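PDB 3D1L: putative NADP oxidoreductase BF3122 from Bacteroides fragilis, which is probably an NADP-dependent oxidoreductase with a Rossmann-type nucleotide-binding domain, although its substrate is unknown. Local coordinates for residues Thr23-Ala28 against Gly118-Met123; Glu95-His100 against Ala149-Ala154. All coordinates share one frame; numbering follows the deposited sequence.

Contacts 1 and 2 are both buried, and both pack a helix on the same face of one mixed sheet, their centres 12 Å apart. Contact 1 lies nearer the centre of the subunit (about 9 Å, centre to centre, against 19 Å for contact 2) and involves the first helix, 20-31; contact 2 involves the later helix 146-157 and has a partly exposed phenylalanine at its margin. Their strands, 97-100 and 117-122, are parallel neighbours joined by probable backbone hydrogen bonds, among them Phe120 N to His100 O (2.9 Å). Phe120 also packs on Leu152, so the apolar layers are continuous. Both are apolar, but Lys70 adds a cation at the edge of contact 2.

Contact 1: residues Thr23-Ala28 against Gly118-Met123; sequences TNLAKA and GVFYPM
The first helix of the Rossmann-type domain, 20-31, lies over the sheet and lowers one leucine, Leu25, onto Phe120 and Pro122 of strand 117-122. Leu25 is the only residue of the helical segment to touch the strand. Its CG is anti to the backbone N (chi1 179°), which extends the branch away from the helix toward the sheet. The CD2 methyl is 4.1 Å from Phe120 CD2 and meets the ring at its edge, near the ring plane; Leu25 CD1 is 4.2 Å from Phe120 CE2 but stands further out of that plane. The leucine thus crosses the rim of the ring at the CD2-CE2 bond. Leu25 CD2 also approaches Pro122, whose CG is 4.5 Å from it. A branched leucine suits this place because it can serve both a ring edge and the puckered proline ring two residues further along the strand.

In a dinucleotide-binding fold of this kind the helix follows the first strand and a glycine-rich turn. The sequence around Gly17, Gly19 and Ala22 is consistent with that motif, and Leu25 comes one turn later on the side facing the sheet. Phe120 and Pro122 point to this side, whereas the intervening Tyr121 points away and packs on His175 of helix 168-198, as strand alternation requires. Phe139 of the antiparallel neighbour 139-143 touches Leu25, Phe120 and Pro122 alike. Thr23 OG1 bonds to Gly19 O, while Asn24 ND2 joins Asn20 O one turn back to Ser127 O of a distant loop.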
ATOM      1  N   THR B  23      -6.294  19.596   8.881  1.00 40.29           N
ATOM      2  CA  THR B  23      -7.071  18.838   9.861  1.00 40.47           C
ATOM      3  C   THR B  23      -6.151  18.080  10.815  1.00 40.78           C
ATOM      4  O   THR B  23      -6.255  18.218  12.036  1.00 42.25           O
ATOM      5  CB  THR B  23      -8.055  17.881   9.132  1.00 40.78           C
ATOM      6  OG1 THR B  23      -9.044  18.663   8.440  1.00 41.64           O
ATOM      7  CG2 THR B  23      -8.746  16.908  10.089  1.00 39.76           C
ATOM      8  N   ASN B  24      -5.214  17.327  10.259  1.00 40.05           N
ATOM      9  CA  ASN B  24      -4.269  16.571  11.060  1.00 40.58           C
ATOM     10  C   ASN B  24      -3.319  17.462  11.871  1.00 40.27           C
ATOM     11  O   ASN B  24      -3.085  17.209  13.041  1.00 40.73           O
ATOM     12  CB  ASN B  24      -3.485  15.598  10.162  1.00 39.85           C
ATOM     13  CG  ASN B  24      -4.313  14.372   9.768  1.00 41.27           C
ATOM     14  OD1 ASN B  24      -4.502  13.460  10.574  1.00 42.15           O
ATOM     15  ND2 ASN B  24      -4.810  14.348   8.528  1.00 40.18           N
ATOM     16  N   LEU B  25      -2.790  18.507  11.245  1.00 40.33           N
ATOM     17  CA  LEU B  25      -1.909  19.440  11.928  1.00 40.42           C
ATOM     18  C   LEU B  25      -2.669  20.168  13.022  1.00 40.95           C
ATOM     19  O   LEU B  25      -2.135  20.401  14.078  1.00 42.11           O
ATOM     20  CB  LEU B  25      -1.299  20.444  10.946  1.00 39.72           C
ATOM     21  CG  LEU B  25      -0.362  21.533  11.488  1.00 39.30           C
ATOM     22  CD1 LEU B  25       0.839  20.955  12.282  1.00 36.76           C
ATOM     23  CD2 LEU B  25       0.149  22.409  10.359  1.00 39.85           C
ATOM     24  N   ALA B  26      -3.917  20.537  12.772  1.00 41.90           N
ATOM     25  CA  ALA B  26      -4.715  21.189  13.835  1.00 42.73           C
ATOM     26  C   ALA B  26      -4.962  20.278  15.022  1.00 42.56           C
ATOM     27  O   ALA B  26      -4.836  20.715  16.151  1.00 44.61           O
ATOM     28  CB  ALA B  26      -6.043  21.761  13.287  1.00 41.95           C
ATOM     29  N   LYS B  27      -5.295  19.017  14.773  1.00 42.60           N
ATOM     30  CA  LYS B  27      -5.547  18.059  15.864  1.00 42.90           C
ATOM     31  C   LYS B  27      -4.301  17.813  16.738  1.00 42.79           C
ATOM     32  O   LYS B  27      -4.398  17.779  17.958  1.00 42.71           O
ATOM     33  CB  LYS B  27      -6.101  16.738  15.316  1.00 42.58           C
ATOM     34  CG  LYS B  27      -7.587  16.827  14.877  1.00 43.98           C
ATOM     35  CD  LYS B  27      -7.953  15.726  13.839  1.00 44.24           C
ATOM     36  CE  LYS B  27      -8.204  14.365  14.470  1.00 45.81           C
ATOM     37  NZ  LYS B  27      -8.812  13.373  13.518  1.00 45.29           N
ATOM     38  N   ALA B  28      -3.134  17.688  16.100  1.00 41.97           N
ATOM     39  CA  ALA B  28      -1.883  17.484  16.801  1.00 41.81           C
ATOM     40  C   ALA B  28      -1.534  18.697  17.682  1.00 42.01           C
ATOM     41  O   ALA B  28      -1.115  18.523  18.827  1.00 41.79           O
ATOM     42  CB  ALA B  28      -0.774  17.173  15.819  1.00 41.48           C
ATOM     43  N   GLY B 118       6.946  32.560   6.736  1.00 40.86           N
ATOM     44  CA  GLY B 118       7.725  31.333   6.696  1.00 40.96           C
ATOM     45  C   GLY B 118       6.954  30.183   6.109  1.00 41.11           C
ATOM     46  O   GLY B 118       5.850  30.361   5.604  1.00 40.96           O
ATOM     47  N   VAL B 119       7.568  29.003   6.145  1.00 40.99           N
ATOM     48  CA  VAL B 119       6.976  27.783   5.630  1.00 40.04           C
ATOM     49  C   VAL B 119       7.039  26.793   6.777  1.00 39.87           C
ATOM     50  O   VAL B 119       8.050  26.690   7.452  1.00 39.51           O
ATOM     51  CB  VAL B 119       7.756  27.249   4.402  1.00 40.73           C
ATOM     52  CG1 VAL B 119       7.168  25.925   3.898  1.00 38.78           C
ATOM     53  CG2 VAL B 119       7.759  28.280   3.294  1.00 41.21           C
ATOM     54  N   PHE B 120       5.940  26.099   7.004  1.00 40.10           N
ATOM     55  CA  PHE B 120       5.757  25.196   8.133  1.00 40.27           C
ATOM     56  C   PHE B 120       5.255  23.888   7.506  1.00 40.39           C
ATOM     57  O   PHE B 120       4.044  23.663   7.449  1.00 39.48           O
ATOM     58  CB  PHE B 120       4.681  25.810   9.019  1.00 40.84           C
ATOM     59  CG  PHE B 120       4.616  25.274  10.417  1.00 41.34           C
ATOM     60  CD1 PHE B 120       5.697  25.381  11.287  1.00 41.64           C
ATOM     61  CD2 PHE B 120       3.427  24.757  10.896  1.00 43.58           C
ATOM     62  CE1 PHE B 120       5.616  24.920  12.589  1.00 43.04           C
ATOM     63  CE2 PHE B 120       3.320  24.298  12.219  1.00 46.06           C
ATOM     64  CZ  PHE B 120       4.420  24.386  13.071  1.00 44.12           C
ATOM     65  N   TYR B 121       6.182  23.051   7.014  1.00 40.32           N
ATOM     66  CA  TYR B 121       5.840  21.926   6.107  1.00 40.80           C
ATOM     67  C   TYR B 121       5.980  20.518   6.731  1.00 40.29           C
ATOM     68  O   TYR B 121       7.075  19.992   6.797  1.00 39.52           O
ATOM     69  CB  TYR B 121       6.720  22.002   4.848  1.00 40.50           C
ATOM     70  CG  TYR B 121       6.536  20.873   3.834  1.00 41.23           C
ATOM     71  CD1 TYR B 121       5.266  20.553   3.302  1.00 38.66           C
ATOM     72  CD2 TYR B 121       7.645  20.192   3.333  1.00 39.00           C
ATOM     73  CE1 TYR B 121       5.119  19.535   2.360  1.00 38.50           C
ATOM     74  CE2 TYR B 121       7.518  19.197   2.380  1.00 39.24           C
ATOM     75  CZ  TYR B 121       6.269  18.868   1.901  1.00 40.47           C
ATOM     76  OH  TYR B 121       6.195  17.879   0.957  1.00 42.18           O
ATOM     77  N   PRO B 122       4.884  19.934   7.230  1.00 40.09           N
ATOM     78  CA  PRO B 122       4.970  18.536   7.654  1.00 39.73           C
ATOM     79  C   PRO B 122       4.738  17.604   6.461  1.00 38.83           C
ATOM     80  O   PRO B 122       3.684  17.665   5.848  1.00 39.34           O
ATOM     81  CB  PRO B 122       3.841  18.404   8.682  1.00 39.95           C
ATOM     82  CG  PRO B 122       2.803  19.438   8.276  1.00 39.68           C
ATOM     83  CD  PRO B 122       3.548  20.522   7.476  1.00 40.67           C
HETATM   84  N   MSE B 123       5.729  16.776   6.133  1.00 37.72           N
HETATM   85  CA  MSE B 123       5.707  15.949   4.918  1.00 37.14           C
HETATM   86  C   MSE B 123       5.239  14.557   5.296  1.00 36.75           C
HETATM   87  O   MSE B 123       5.937  13.797   5.960  1.00 36.04           O
HETATM   88  CB  MSE B 123       7.115  15.880   4.307  1.00 37.12           C
HETATM   89  CG  MSE B 123       7.174  15.320   2.895  1.00 36.58           C
HETATM   90 SE   MSE B 123       8.990  15.290   2.197  0.50 35.65          SE
HETATM   91  CE  MSE B 123       9.728  14.078   3.511  1.00 39.08           C
TER

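Contact 2: residues Glu95-His100 against Ala149-Ala154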
ATOM      1  N   GLU B  95       3.752  41.633  14.678  1.00 46.08           N
ATOM      2  CA  GLU B  95       4.508  40.399  14.997  1.00 46.30           C
ATOM      3  C   GLU B  95       3.840  39.078  14.593  1.00 45.02           C
ATOM      4  O   GLU B  95       4.412  38.020  14.832  1.00 44.72           O
ATOM      5  CB  GLU B  95       4.818  40.343  16.495  1.00 46.56           C
ATOM      6  CG  GLU B  95       3.577  40.098  17.327  1.00 49.31           C
ATOM      7  CD  GLU B  95       3.846  40.116  18.817  1.00 52.94           C
ATOM      8  OE1 GLU B  95       3.416  41.093  19.460  1.00 50.68           O
ATOM      9  OE2 GLU B  95       4.479  39.151  19.329  1.00 56.24           O
ATOM     10  N   ALA B  96       2.622  39.119  14.055  1.00 44.10           N
ATOM     11  CA  ALA B  96       1.972  37.877  13.587  1.00 44.22           C
ATOM     12  C   ALA B  96       2.833  37.190  12.531  1.00 43.71           C
ATOM     13  O   ALA B  96       3.466  37.848  11.706  1.00 43.69           O
ATOM     14  CB  ALA B  96       0.591  38.156  13.036  1.00 44.02           C
ATOM     15  N   LEU B  97       2.879  35.868  12.581  1.00 43.26           N
ATOM     16  CA  LEU B  97       3.649  35.108  11.611  1.00 43.37           C
ATOM     17  C   LEU B  97       2.706  34.447  10.604  1.00 42.13           C
ATOM     18  O   LEU B  97       1.783  33.725  11.011  1.00 42.34           O
ATOM     19  CB  LEU B  97       4.518  34.102  12.393  1.00 43.64           C
ATOM     20  CG  LEU B  97       5.604  33.179  11.850  1.00 45.74           C
ATOM     21  CD1 LEU B  97       6.359  33.780  10.686  1.00 48.47           C
ATOM     22  CD2 LEU B  97       6.597  32.751  12.967  1.00 44.07           C
HETATM   23  N   MSE B  98       2.877  34.734   9.310  1.00 41.41           N
HETATM   24  CA  MSE B  98       2.111  33.995   8.266  1.00 41.20           C
HETATM   25  C   MSE B  98       2.975  32.929   7.651  1.00 40.33           C
HETATM   26  O   MSE B  98       4.046  33.215   7.092  1.00 39.52           O
HETATM   27  CB  MSE B  98       1.546  34.835   7.106  1.00 41.63           C
HETATM   28  CG  MSE B  98       1.616  36.316   7.204  1.00 46.59           C
HETATM   29 SE   MSE B  98       0.745  37.056   8.746  0.50 54.54          SE
HETATM   30  CE  MSE B  98      -0.983  36.261   8.425  1.00 42.54           C
ATOM     31  N   VAL B  99       2.499  31.701   7.752  1.00 39.48           N
ATOM     32  CA  VAL B  99       3.174  30.568   7.141  1.00 38.49           C
ATOM     33  C   VAL B  99       2.238  29.819   6.207  1.00 39.02           C
ATOM     34  O   VAL B  99       1.016  29.833   6.371  1.00 38.29           O
ATOM     35  CB  VAL B  99       3.792  29.603   8.211  1.00 38.97           C
ATOM     36  CG1 VAL B  99       4.702  30.373   9.164  1.00 37.37           C
ATOM     37  CG2 VAL B  99       2.711  28.830   8.982  1.00 36.79           C
ATOM     38  N   HIS B 100       2.815  29.186   5.194  1.00 39.58           N
ATOM     39  CA  HIS B 100       2.053  28.223   4.420  1.00 39.83           C
ATOM     40  C   HIS B 100       2.643  26.841   4.608  1.00 39.75           C
ATOM     41  O   HIS B 100       3.712  26.695   5.191  1.00 39.35           O
ATOM     42  CB  HIS B 100       1.936  28.630   2.964  1.00 39.04           C
ATOM     43  CG  HIS B 100       3.219  28.594   2.216  1.00 40.59           C
ATOM     44  ND1 HIS B 100       3.813  27.411   1.815  1.00 41.27           N
ATOM     45  CD2 HIS B 100       4.019  29.590   1.766  1.00 42.20           C
ATOM     46  CE1 HIS B 100       4.918  27.685   1.141  1.00 39.75           C
ATOM     47  NE2 HIS B 100       5.068  28.997   1.101  1.00 42.68           N
ATOM     48  N   ALA B 149      12.121  31.559  12.669  1.00 45.05           N
ATOM     49  CA  ALA B 149      12.438  30.135  12.476  1.00 44.53           C
ATOM     50  C   ALA B 149      12.557  29.379  13.802  1.00 44.25           C
ATOM     51  O   ALA B 149      12.069  28.248  13.894  1.00 44.47           O
ATOM     52  CB  ALA B 149      13.704  29.939  11.620  1.00 44.62           C
ATOM     53  N   ALA B 150      13.202  29.984  14.810  1.00 42.86           N
ATOM     54  CA  ALA B 150      13.291  29.376  16.140  1.00 42.59           C
ATOM     55  C   ALA B 150      11.917  29.173  16.774  1.00 42.63           C
ATOM     56  O   ALA B 150      11.647  28.134  17.385  1.00 42.53           O
ATOM     57  CB  ALA B 150      14.204  30.209  17.086  1.00 43.24           C
ATOM     58  N   PHE B 151      11.060  30.170  16.624  1.00 42.52           N
ATOM     59  CA  PHE B 151       9.667  30.087  17.043  1.00 43.18           C
ATOM     60  C   PHE B 151       8.884  28.944  16.372  1.00 42.71           C
ATOM     61  O   PHE B 151       8.231  28.156  17.060  1.00 43.26           O
ATOM     62  CB  PHE B 151       8.978  31.419  16.753  1.00 43.70           C
ATOM     63  CG  PHE B 151       7.569  31.472  17.214  1.00 45.02           C
ATOM     64  CD1 PHE B 151       7.273  31.521  18.575  1.00 48.91           C
ATOM     65  CD2 PHE B 151       6.531  31.494  16.306  1.00 45.47           C
ATOM     66  CE1 PHE B 151       5.943  31.567  19.020  1.00 47.63           C
ATOM     67  CE2 PHE B 151       5.208  31.544  16.743  1.00 46.46           C
ATOM     68  CZ  PHE B 151       4.928  31.577  18.113  1.00 46.60           C
ATOM     69  N   LEU B 152       8.919  28.872  15.039  1.00 42.09           N
ATOM     70  CA  LEU B 152       8.269  27.753  14.295  1.00 41.66           C
ATOM     71  C   LEU B 152       8.828  26.376  14.686  1.00 41.78           C
ATOM     72  O   LEU B 152       8.078  25.445  14.930  1.00 41.62           O
ATOM     73  CB  LEU B 152       8.360  27.958  12.775  1.00 41.03           C
ATOM     74  CG  LEU B 152       7.593  29.119  12.131  1.00 41.36           C
ATOM     75  CD1 LEU B 152       7.941  29.290  10.655  1.00 38.88           C
ATOM     76  CD2 LEU B 152       6.056  28.983  12.321  1.00 40.39           C
ATOM     77  N   LYS B 153      10.148  26.259  14.766  1.00 42.10           N
ATOM     78  CA  LYS B 153      10.769  25.002  15.174  1.00 43.32           C
ATOM     79  C   LYS B 153      10.381  24.550  16.582  1.00 42.74           C
ATOM     80  O   LYS B 153      10.228  23.357  16.843  1.00 42.71           O
ATOM     81  CB  LYS B 153      12.288  25.098  15.059  1.00 43.35           C
ATOM     82  CG  LYS B 153      12.750  25.107  13.615  1.00 46.98           C
ATOM     83  CD  LYS B 153      14.201  25.616  13.497  1.00 50.50           C
ATOM     84  CE  LYS B 153      15.169  24.651  14.106  1.00 52.40           C
ATOM     85  NZ  LYS B 153      16.532  25.247  14.088  1.00 56.38           N
ATOM     86  N   ALA B 154      10.222  25.510  17.475  1.00 42.76           N
ATOM     87  CA  ALA B 154       9.827  25.216  18.827  1.00 43.09           C
ATOM     88  C   ALA B 154       8.410  24.667  18.835  1.00 43.28           C
ATOM     89  O   ALA B 154       8.129  23.689  19.541  1.00 43.70           O
ATOM     90  CB  ALA B 154       9.949  26.458  19.707  1.00 42.67           C
TER
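Lys70 NZ is shared by the two segments: it hydrogen-bonds to the backbone oxygen of Glu95, and it forms a cation-pi contact with the ring of Phe151. The aromatic ring suits a partly exposed site such as this, since it can meet a charge and still lend apolar surface to the core. That second role is plain at its edge, where Phe151 CD2 lies 3.6 Å from Leu97 CD2, the methyl sitting near the ring plane. Leu97 and Phe151 run past each other in opposite directions, and the leucine methyl touches the ring at its rim.

Leu97 CD2 is also the atom that meets Leu152, 3.9 Å from its CG, and here the two leucines face each other tip to tip. One methyl therefore fills the angle between consecutive residues of the helix. Val99 CG1 lies alongside Leu152, 3.7 Å from both Leu152 CD1 and CD2, as the two side chains pass in opposite directions. The first torsion of Leu152, -67°, sets CG anti to its carbonyl carbon and brings the fork over the strand. Compact, branched Val99 suits the position beside it, where a beta-branched residue also fits the extended backbone.

The axes of strand 97-100 and helical segment 149-154 pass 11.0 Å apart at a signed angle of -61°. Leu152 touches Leu71 of strand 71-74, Phe120 of strand 117-122 and Ile141 of strand 139-143, so the helix lies across several strands. Helix 146-157 is the crossover helix between the parallel strands 139-143 and 163-165, and it also covers strand 97-100, as in the layered packing of an alpha/beta fold.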